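Local coordinates for SIS domain protein (Listeria monocytogenes str. 4b F2365, PDB 3FXA) that is a putative sugar-phosphate isomerase whose SIS domain probably binds phosphorylated sugars, and which assembles from four copies of the chain, at residues K61-S66 with A165-V170; Q16-A21 with L155-T160; I70-V75 with T176-T181. One frame throughout, in Å; residues are numbered along the deposited sequence. Where two conformers were deposited one is given.

Interaction 1: residues K61-S66 with A165-V170; sequences KKLVHS and ASFDAV
Lys62 and Asp168 form a salt bridge between helix 55-69 and helix 157-177, and Leu63 packs on Phe167 beside it. The contact is buried near the middle of the chain.

The polar part centres on the lysine ammonium. Lys62 NZ donates to Asp168 OD1 at 2.8 Å. It comes in on the syn side of that oxygen, 26° out of the carboxylate plane. The two side chains cross at about a right angle. Lys62 NZ also donates to Ser66 OG at 2.8 Å, one turn further along its own helix. The Lys62 chain bends at chi2 (-63°) and is extended beyond, which carries NZ along the helix to both acceptors. Lys62 NZ donates a weak hydrogen bond to a water at 3.1 Å. The same water donates to Asp168 OD2 at 2.7 Å, bridging the lysine and the second carboxylate oxygen. OD2 also lies close to Glu18 OE2 of the second subunit, a pair of like charges.

The apolar part is a CH-pi contact. Leu63 CD2 sits over one face of the Phe167 ring, 3.7 Å from the ring centroid and 13° off its normal. Leu63 CG and CD1 rest against Phe167 CB, with CG at 3.7 Å. Phe167 also stacks with Phe141, and Leu63 reaches Val50 of strand 48-51. This pair joins the two helices to the sheet.

The chemistry is two-sided. The aliphatic and aromatic groups meet toward the sheet, and the ionic group lies toward the second subunit. The lysine charge is balanced by the Asp168 carboxylate, and its other N-H groups go to the Ser66 hydroxyl and, weakly, a water. The lysine probably also eases the crowding of Asp168 and the neighbouring subunit's Glu18, although one of these acids may be protonated.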
loop_
_atom_site.group_PDB
_atom_site.type_symbol
_atom_site.label_atom_id
_atom_site.label_comp_id
_atom_site.label_asym_id
_atom_site.label_seq_id
_atom_site.Cartn_x
_atom_site.Cartn_y
_atom_site.Cartn_z
ATOM N N LYS A 61 -5.597 8.318 -2.261
ATOM C CA LYS A 61 -6.113 6.969 -2.046
ATOM C C LYS A 61 -7.645 6.977 -1.876
ATOM O O LYS A 61 -8.310 6.016 -2.275
ATOM C CB LYS A 61 -5.411 6.292 -0.885
ATOM C CG LYS A 61 -3.959 5.973 -1.221
ATOM C CD LYS A 61 -3.179 5.534 0.004
ATOM C CE LYS A 61 -1.688 5.322 -0.351
ATOM N NZ LYS A 61 -0.791 4.968 0.790
ATOM N N LYS A 62 -8.193 8.073 -1.323
ATOM C CA LYS A 62 -9.649 8.160 -1.131
ATOM C C LYS A 62 -10.299 8.315 -2.526
ATOM O O LYS A 62 -11.254 7.595 -2.855
ATOM C CB LYS A 62 -10.018 9.276 -0.141
ATOM C CG LYS A 62 -11.307 9.011 0.647
ATOM C CD LYS A 62 -12.517 8.925 -0.235
ATOM C CE LYS A 62 -13.754 8.657 0.517
ATOM N NZ LYS A 62 -14.962 8.823 -0.335
ATOM N N LEU A 63 -9.757 9.209 -3.350
ATOM C CA LEU A 63 -10.205 9.348 -4.741
ATOM C C LEU A 63 -10.175 7.992 -5.487
ATOM O O LEU A 63 -11.170 7.582 -6.116
ATOM C CB LEU A 63 -9.378 10.352 -5.521
ATOM C CG LEU A 63 -9.637 11.863 -5.411
ATOM C CD1 LEU A 63 -9.454 12.431 -4.016
ATOM C CD2 LEU A 63 -8.757 12.582 -6.429
ATOM N N VAL A 64 -9.045 7.303 -5.378
ATOM C CA VAL A 64 -8.838 6.000 -6.025
ATOM C C VAL A 64 -9.854 4.966 -5.575
ATOM O O VAL A 64 -10.481 4.342 -6.411
ATOM C CB VAL A 64 -7.383 5.496 -5.807
ATOM C CG1 VAL A 64 -7.235 3.990 -6.187
ATOM C CG2 VAL A 64 -6.355 6.395 -6.576
ATOM N N HIS A 65 -10.098 4.838 -4.268
ATOM C CA HIS A 65 -11.133 3.902 -3.827
ATOM C C HIS A 65 -12.538 4.228 -4.402
ATOM O O HIS A 65 -13.207 3.363 -4.998
ATOM C CB HIS A 65 -11.234 3.825 -2.300
ATOM C CG HIS A 65 -12.358 2.940 -1.828
ATOM N ND1 HIS A 65 -12.273 1.563 -1.839
ATOM C CD2 HIS A 65 -13.623 3.235 -1.437
ATOM C CE1 HIS A 65 -13.417 1.052 -1.439
ATOM N NE2 HIS A 65 -14.256 2.043 -1.188
ATOM N N SER A 66 -12.957 5.468 -4.188
ATOM C CA SER A 66 -14.287 5.906 -4.598
ATOM C C SER A 66 -14.525 5.913 -6.107
ATOM O O SER A 66 -15.639 5.588 -6.539
ATOM C CB SER A 66 -14.675 7.223 -3.904
ATOM O OG SER A 66 -14.728 7.003 -2.498
ATOM N N ALA A 165 -13.707 15.941 0.059
ATOM C CA ALA A 165 -15.082 16.404 -0.189
ATOM C C ALA A 165 -15.292 16.904 -1.612
ATOM O O ALA A 165 -16.346 16.630 -2.223
ATOM C CB ALA A 165 -15.458 17.502 0.785
ATOM N N SER A 166 -14.310 17.639 -2.155
ATOM C CA SER A 166 -14.388 18.115 -3.542
ATOM C C SER A 166 -14.607 16.950 -4.529
ATOM O O SER A 166 -15.536 16.955 -5.310
ATOM C CB SER A 166 -13.153 18.914 -3.936
ATOM O OG SER A 166 -13.012 20.103 -3.196
ATOM N N PHE A 167 -13.789 15.910 -4.414
ATOM C CA PHE A 167 -13.933 14.745 -5.296
ATOM C C PHE A 167 -15.119 13.835 -4.916
ATOM O O PHE A 167 -15.701 13.203 -5.801
ATOM C CB PHE A 167 -12.589 14.017 -5.510
ATOM C CG PHE A 167 -11.676 14.766 -6.429
ATOM C CD1 PHE A 167 -10.849 15.753 -5.936
ATOM C CD2 PHE A 167 -11.716 14.561 -7.812
ATOM C CE1 PHE A 167 -10.000 16.499 -6.799
ATOM C CE2 PHE A 167 -10.898 15.299 -8.680
ATOM C CZ PHE A 167 -10.034 16.264 -8.184
ATOM N N ASP A 168 -15.527 13.809 -3.644
ATOM C CA ASP A 168 -16.736 13.064 -3.252
ATOM C C ASP A 168 -17.914 13.605 -4.076
ATOM O O ASP A 168 -18.688 12.836 -4.597
ATOM C CB ASP A 168 -17.040 13.187 -1.734
ATOM C CG ASP A 168 -16.136 12.324 -0.867
ATOM O OD1 ASP A 168 -15.541 11.365 -1.371
ATOM O OD2 ASP A 168 -16.040 12.597 0.357
ATOM N N ALA A 169 -17.983 14.929 -4.209
ATOM C CA ALA A 169 -19.052 15.597 -4.975
ATOM C C ALA A 169 -18.941 15.238 -6.453
ATOM O O ALA A 169 -19.936 14.894 -7.085
ATOM C CB ALA A 169 -19.031 17.110 -4.762
ATOM N N VAL A 170 -17.729 15.301 -6.993
ATOM C CA VAL A 170 -17.494 14.893 -8.379
ATOM C C VAL A 170 -17.993 13.463 -8.589
ATOM O O VAL A 170 -18.776 13.191 -9.537
ATOM C CB VAL A 170 -15.990 15.057 -8.764
ATOM C CG1 VAL A 170 -15.646 14.359 -10.097
ATOM C CG2 VAL A 170 -15.619 16.517 -8.771
HETATM O O HOH W 1 -15.471 10.692 2.147
#

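Interaction 2: residues Q16-A21 with L155-T160; sequences QEEANA and LATAST
Glu18 reaches from helix 4-23 to Thr157, in the first turn of helix 157-177, while Ala21, one turn after Glu18, meets Ala158, the residue next to Thr157. The backbones come close here, with Glu18 CA and Ala158 CA 5.1 Å apart.

The glutamate carries the polar end of the contact. Its CG lies beside the backbone N and opposite the carbonyl carbon (chi1 -70°), and the chain is extended beyond CG. The Glu18 and Thr157 side chains cross at about a right angle, with OE2 doing the touching. Glu18 OE2 approaches Thr157 CB at 3.4 Å and Thr157 OG1 at 3.7 Å, but no hydrogen bond forms across the contact. The Thr157 torsion (chi1 52°) turns OG1, rather than CG2, to the Glu18 side.

The alanines supply a small apolar contact, Ala21 CB to Ala158 CB at 4.0 Å. With only methyl groups between them, the helices can run close together.

The start of the second helix is held from within and from outside. Thr160 OG1 donates to Ala156 O at 2.6 Å, and Thr160 N donates to the same oxygen from the opposite face of its plane. Glu148 accepts from the backbone N of Ala158 and of Ser159.

The Glu18 carboxylate thus lies beside a helix start whose N-H groups at Ala158 and Ser159 already go to another acid. That helix end may favour the Glu18 charge only modestly.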
loop_
_atom_site.group_PDB
_atom_site.type_symbol
_atom_site.label_atom_id
_atom_site.label_comp_id
_atom_site.label_asym_id
_atom_site.label_seq_id
_atom_site.Cartn_x
_atom_site.Cartn_y
_atom_site.Cartn_z
ATOM N N GLN A 16 -15.822 22.273 14.158
ATOM C CA GLN A 16 -16.408 23.526 13.635
ATOM C C GLN A 16 -15.618 23.998 12.426
ATOM O O GLN A 16 -16.191 24.266 11.386
ATOM C CB GLN A 16 -16.479 24.645 14.700
ATOM C CG GLN A 16 -17.580 24.481 15.744
ATOM C CD GLN A 16 -17.570 25.584 16.794
ATOM O OE1 GLN A 16 -17.969 25.372 17.940
ATOM N NE2 GLN A 16 -17.113 26.770 16.405
ATOM N N GLU A 17 -14.284 24.062 12.566
ATOM C CA GLU A 17 -13.400 24.508 11.476
ATOM C C GLU A 17 -13.440 23.573 10.256
ATOM O O GLU A 17 -13.454 24.051 9.110
ATOM C CB GLU A 17 -11.969 24.745 11.973
ATOM C CG GLU A 17 -11.866 25.867 13.012
ATOM C CD GLU A 17 -10.443 26.207 13.420
ATOM O OE1 GLU A 17 -9.532 26.171 12.570
ATOM O OE2 GLU A 17 -10.249 26.559 14.601
ATOM N N GLU A 18 -13.475 22.259 10.488
ATOM C CA GLU A 18 -13.588 21.282 9.382
ATOM C C GLU A 18 -14.938 21.396 8.674
ATOM O O GLU A 18 -14.987 21.426 7.449
ATOM C CB GLU A 18 -13.313 19.853 9.854
ATOM C CG GLU A 18 -11.836 19.688 10.185
ATOM C CD GLU A 18 -11.440 18.250 10.406
ATOM O OE1 GLU A 18 -12.209 17.459 10.987
ATOM O OE2 GLU A 18 -10.327 17.916 9.984
ATOM N N ALA A 19 -16.028 21.500 9.441
ATOM C CA ALA A 19 -17.349 21.705 8.828
ATOM C C ALA A 19 -17.362 22.979 7.975
ATOM O O ALA A 19 -17.884 22.961 6.852
ATOM C CB ALA A 19 -18.449 21.773 9.897
ATOM N N ASN A 20 -16.776 24.059 8.493
ATOM C CA ASN A 20 -16.716 25.359 7.789
ATOM C C ASN A 20 -15.941 25.244 6.478
ATOM O O ASN A 20 -16.355 25.813 5.461
ATOM C CB ASN A 20 -16.101 26.473 8.655
ATOM C CG ASN A 20 -17.001 26.913 9.849
ATOM O OD1 ASN A 20 -18.180 26.543 9.967
ATOM N ND2 ASN A 20 -16.422 27.720 10.731
ATOM N N ALA A 21 -14.832 24.501 6.515
ATOM C CA ALA A 21 -13.973 24.265 5.337
ATOM C C ALA A 21 -14.737 23.583 4.195
ATOM O O ALA A 21 -14.580 23.958 3.044
ATOM C CB ALA A 21 -12.709 23.462 5.716
ATOM N N LEU A 155 -0.726 20.563 10.205
ATOM C CA LEU A 155 -1.264 19.202 9.919
ATOM C C LEU A 155 -2.078 19.053 8.618
ATOM O O LEU A 155 -2.186 17.940 8.092
ATOM C CB LEU A 155 -2.114 18.646 11.087
ATOM C CG LEU A 155 -1.475 17.864 12.222
ATOM C CD1 LEU A 155 -2.571 17.430 13.197
ATOM C CD2 LEU A 155 -0.736 16.641 11.704
ATOM N N ALA A 156 -2.660 20.154 8.139
ATOM C CA ALA A 156 -3.465 20.183 6.917
ATOM C C ALA A 156 -4.709 19.258 6.954
ATOM O O ALA A 156 -5.061 18.661 5.950
ATOM C CB ALA A 156 -2.568 19.904 5.674
ATOM N N THR A 157 -5.377 19.163 8.109
ATOM C CA THR A 157 -6.560 18.303 8.304
ATOM C C THR A 157 -7.756 18.870 7.505
ATOM O O THR A 157 -8.368 18.167 6.696
ATOM C CB THR A 157 -6.934 18.165 9.810
ATOM O OG1 THR A 157 -7.037 19.461 10.400
ATOM C CG2 THR A 157 -5.887 17.347 10.594
ATOM N N ALA A 158 -8.069 20.139 7.713
ATOM C CA ALA A 158 -9.129 20.792 6.935
ATOM C C ALA A 158 -8.836 20.768 5.421
ATOM O O ALA A 158 -9.741 20.469 4.613
ATOM C CB ALA A 158 -9.346 22.224 7.401
ATOM N N SER A 159 -7.578 21.037 5.038
ATOM C CA SER A 159 -7.178 21.028 3.607
ATOM C C SER A 159 -7.426 19.663 2.968
ATOM O O SER A 159 -7.951 19.571 1.844
ATOM C CB SER A 159 -5.704 21.446 3.439
ATOM O OG SER A 159 -5.268 21.364 2.095
ATOM N N THR A 160 -7.031 18.604 3.686
ATOM C CA THR A 160 -7.235 17.230 3.233
ATOM C C THR A 160 -8.717 16.910 3.052
ATOM O O THR A 160 -9.120 16.360 2.015
ATOM C CB THR A 160 -6.599 16.239 4.211
ATOM O OG1 THR A 160 -5.226 16.628 4.419
ATOM C CG2 THR A 160 -6.678 14.820 3.670
#

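Interaction 3: residues I70-V75 with T176-T181; sequences IERPAV and TYMNYT
This is a partly buried packing contact between two chain turns: the one that links helix 55-69 to strand 74-76, and the one that follows helix 157-177. No hydrogen bond crosses it. Tyr180 and selenomethionine Met178 carry one side. Ile70, Glu71 and Arg72 carry the other.

The Tyr180 ring lies against the backbone of Ile70. Ile70 CA sits over one face, 4.0 Å from the ring centroid and 20° off the normal, in a CH-pi contact. It is offset toward the rim, and Tyr180 CZ is its nearest ring atom at 3.7 Å. Glu71 CG meets the ring at its edge, 3.8 Å from Tyr180 CE1. Tyr180 has its CG anti to the backbone N (chi1 -178°), which directs the ring at this turn. The Glu71 carboxylate leads away to Lys118 and Gln91 of the third subunit.

Met178 meets Arg72 in the conformer described here; Arg72 has a second one. The Met178 CE methyl lies over one face of the guanidinium, 3.5 Å from Arg72 NH1, and Met178 SE touches Arg72 CD at 3.6 Å. The bends at chi2 and chi3 turn the guanidinium back toward Glu71 O, to which NH1 makes a weak bond. NH2 donates to Ile41 O.

Both turns leave a helix through a Schellman motif, with Glu71 and Asn179 at positive phi. The first then enters strand 74-76, outermost in the parallel sheet of this chain, as in the alternating helices and strands of the SIS fold.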
loop_
_atom_site.group_PDB
_atom_site.type_symbol
_atom_site.label_atom_id
_atom_site.label_comp_id
_atom_site.label_asym_id
_atom_site.label_seq_id
_atom_site.Cartn_x
_atom_site.Cartn_y
_atom_site.Cartn_z
ATOM N N ILE A 70 -17.420 3.406 -8.369
ATOM C CA ILE A 70 -18.381 3.834 -9.382
ATOM C C ILE A 70 -17.956 3.438 -10.807
ATOM O O ILE A 70 -18.320 4.092 -11.794
ATOM C CB ILE A 70 -18.726 5.332 -9.288
ATOM C CG1 ILE A 70 -17.553 6.244 -9.631
ATOM C CG2 ILE A 70 -19.279 5.639 -7.908
ATOM C CD1 ILE A 70 -18.007 7.566 -10.308
ATOM N N GLU A 71 -17.197 2.341 -10.913
ATOM C CA GLU A 71 -16.750 1.819 -12.208
ATOM C C GLU A 71 -15.932 2.809 -13.049
ATOM O O GLU A 71 -16.133 2.900 -14.269
ATOM C CB GLU A 71 -17.938 1.203 -12.973
ATOM C CG GLU A 71 -18.322 -0.162 -12.472
ATOM C CD GLU A 71 -17.341 -1.262 -12.912
ATOM O OE1 GLU A 71 -16.712 -1.133 -14.004
ATOM O OE2 GLU A 71 -17.233 -2.264 -12.183
ATOM N N ARG A 72 -15.103 3.604 -12.365
ATOM C CA ARG A 72 -14.134 4.496 -12.997
ATOM C C ARG A 72 -12.776 3.966 -12.528
ATOM O O ARG A 72 -12.278 4.365 -11.454
ATOM C CB ARG A 72 -14.336 5.973 -12.635
ATOM C CG ARG A 72 -15.694 6.528 -13.076
ATOM C CD ARG A 72 -16.029 5.996 -14.444
ATOM N NE ARG A 72 -15.418 6.678 -15.558
ATOM C CZ ARG A 72 -15.344 6.149 -16.777
ATOM N NH1 ARG A 72 -15.809 4.928 -17.014
ATOM N NH2 ARG A 72 -14.783 6.828 -17.750
ATOM N N PRO A 73 -12.167 3.010 -13.303
ATOM C CA PRO A 73 -10.872 2.449 -12.882
ATOM C C PRO A 73 -9.879 3.519 -12.470
ATOM O O PRO A 73 -9.739 4.537 -13.175
ATOM C CB PRO A 73 -10.353 1.733 -14.121
ATOM C CG PRO A 73 -11.431 1.690 -15.073
ATOM C CD PRO A 73 -12.616 2.392 -14.567
ATOM N N ALA A 74 -9.227 3.276 -11.338
ATOM C CA ALA A 74 -8.286 4.211 -10.739
ATOM C C ALA A 74 -7.190 3.463 -10.003
ATOM O O ALA A 74 -7.405 2.357 -9.518
ATOM C CB ALA A 74 -9.014 5.117 -9.809
ATOM N N VAL A 75 -6.020 4.081 -9.945
ATOM C CA VAL A 75 -4.829 3.512 -9.298
ATOM C C VAL A 75 -4.035 4.600 -8.607
ATOM O O VAL A 75 -3.960 5.725 -9.124
ATOM C CB VAL A 75 -3.925 2.774 -10.316
ATOM C CG1 VAL A 75 -3.334 3.736 -11.321
ATOM C CG2 VAL A 75 -2.803 2.064 -9.553
ATOM N N THR A 176 -25.008 9.769 -11.128
ATOM C CA THR A 176 -26.195 10.257 -11.857
ATOM C C THR A 176 -25.846 10.560 -13.325
ATOM O O THR A 176 -26.593 10.143 -14.235
ATOM C CB THR A 176 -26.840 11.477 -11.149
ATOM O OG1 THR A 176 -27.313 11.072 -9.855
ATOM C CG2 THR A 176 -28.026 12.006 -11.973
ATOM N N TYR A 177 -24.722 11.255 -13.564
ATOM C CA TYR A 177 -24.259 11.647 -14.912
ATOM C C TYR A 177 -24.117 10.444 -15.834
ATOM O O TYR A 177 -24.487 10.515 -16.994
ATOM C CB TYR A 177 -22.895 12.379 -14.841
ATOM C CG TYR A 177 -22.432 13.027 -16.128
ATOM C CD1 TYR A 177 -21.796 12.279 -17.125
ATOM C CD2 TYR A 177 -22.589 14.399 -16.343
ATOM C CE1 TYR A 177 -21.362 12.879 -18.314
ATOM C CE2 TYR A 177 -22.160 15.004 -17.529
ATOM C CZ TYR A 177 -21.552 14.239 -18.512
ATOM O OH TYR A 177 -21.153 14.862 -19.662
HETATM N N MSE A 178 -23.562 9.360 -15.303
HETATM C CA MSE A 178 -23.293 8.135 -16.086
HETATM C C MSE A 178 -24.364 7.047 -15.967
HETATM O O MSE A 178 -24.175 5.953 -16.537
HETATM C CB MSE A 178 -21.952 7.551 -15.643
HETATM C CG MSE A 178 -20.794 8.536 -15.729
HETATM SE SE MSE A 178 -19.150 7.624 -15.322
HETATM C CE MSE A 178 -18.877 6.650 -17.002
ATOM N N ASN A 179 -25.456 7.313 -15.235
ATOM C CA ASN A 179 -26.553 6.346 -15.028
ATOM C C ASN A 179 -26.022 5.047 -14.401
ATOM O O ASN A 179 -26.326 3.946 -14.859
ATOM C CB ASN A 179 -27.312 6.092 -16.351
ATOM C CG ASN A 179 -27.876 7.365 -16.964
ATOM O OD1 ASN A 179 -27.594 7.688 -18.120
ATOM N ND2 ASN A 179 -28.669 8.092 -16.192
ATOM N N TYR A 180 -25.182 5.208 -13.371
ATOM C CA TYR A 180 -24.581 4.099 -12.640
ATOM C C TYR A 180 -25.699 3.349 -11.910
ATOM O O TYR A 180 -26.617 3.996 -11.379
ATOM C CB TYR A 180 -23.497 4.629 -11.672
ATOM C CG TYR A 180 -22.772 3.562 -10.888
ATOM C CD1 TYR A 180 -21.962 2.636 -11.543
ATOM C CD2 TYR A 180 -22.833 3.512 -9.496
ATOM C CE1 TYR A 180 -21.275 1.652 -10.837
ATOM C CE2 TYR A 180 -22.136 2.528 -8.767
ATOM C CZ TYR A 180 -21.361 1.597 -9.464
ATOM O OH TYR A 180 -20.648 0.607 -8.814
ATOM N N THR A 181 -25.664 2.010 -11.929
ATOM C CA THR A 181 -26.740 1.180 -11.351
ATOM C C THR A 181 -26.341 0.421 -10.106
ATOM O O THR A 181 -25.143 0.188 -9.848
ATOM C CB THR A 181 -27.260 0.110 -12.354
ATOM O OG1 THR A 181 -26.263 -0.896 -12.584
ATOM C CG2 THR A 181 -27.662 0.755 -13.665
#

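From the N terminus, helix 4-23 comes first and is joined in interaction 2 to the start of helix 157-177. That closes a loop of 133 residues, which contains the whole parallel sheet. Helix 55-69 then meets the middle of helix 157-177 in interaction 1, and the turn after it meets the chain just past that helix's C-terminal end in interaction 3. These loops span 98 and 100 residues. All three cross, because their segments alternate along the chain. Helix 157-177 is the shared element. Interactions 1 and 3 touch through Val64 and the strand at 74-75; interactions 2 and 3 lie about 27 Å apart between centres. All three reach the second subunit.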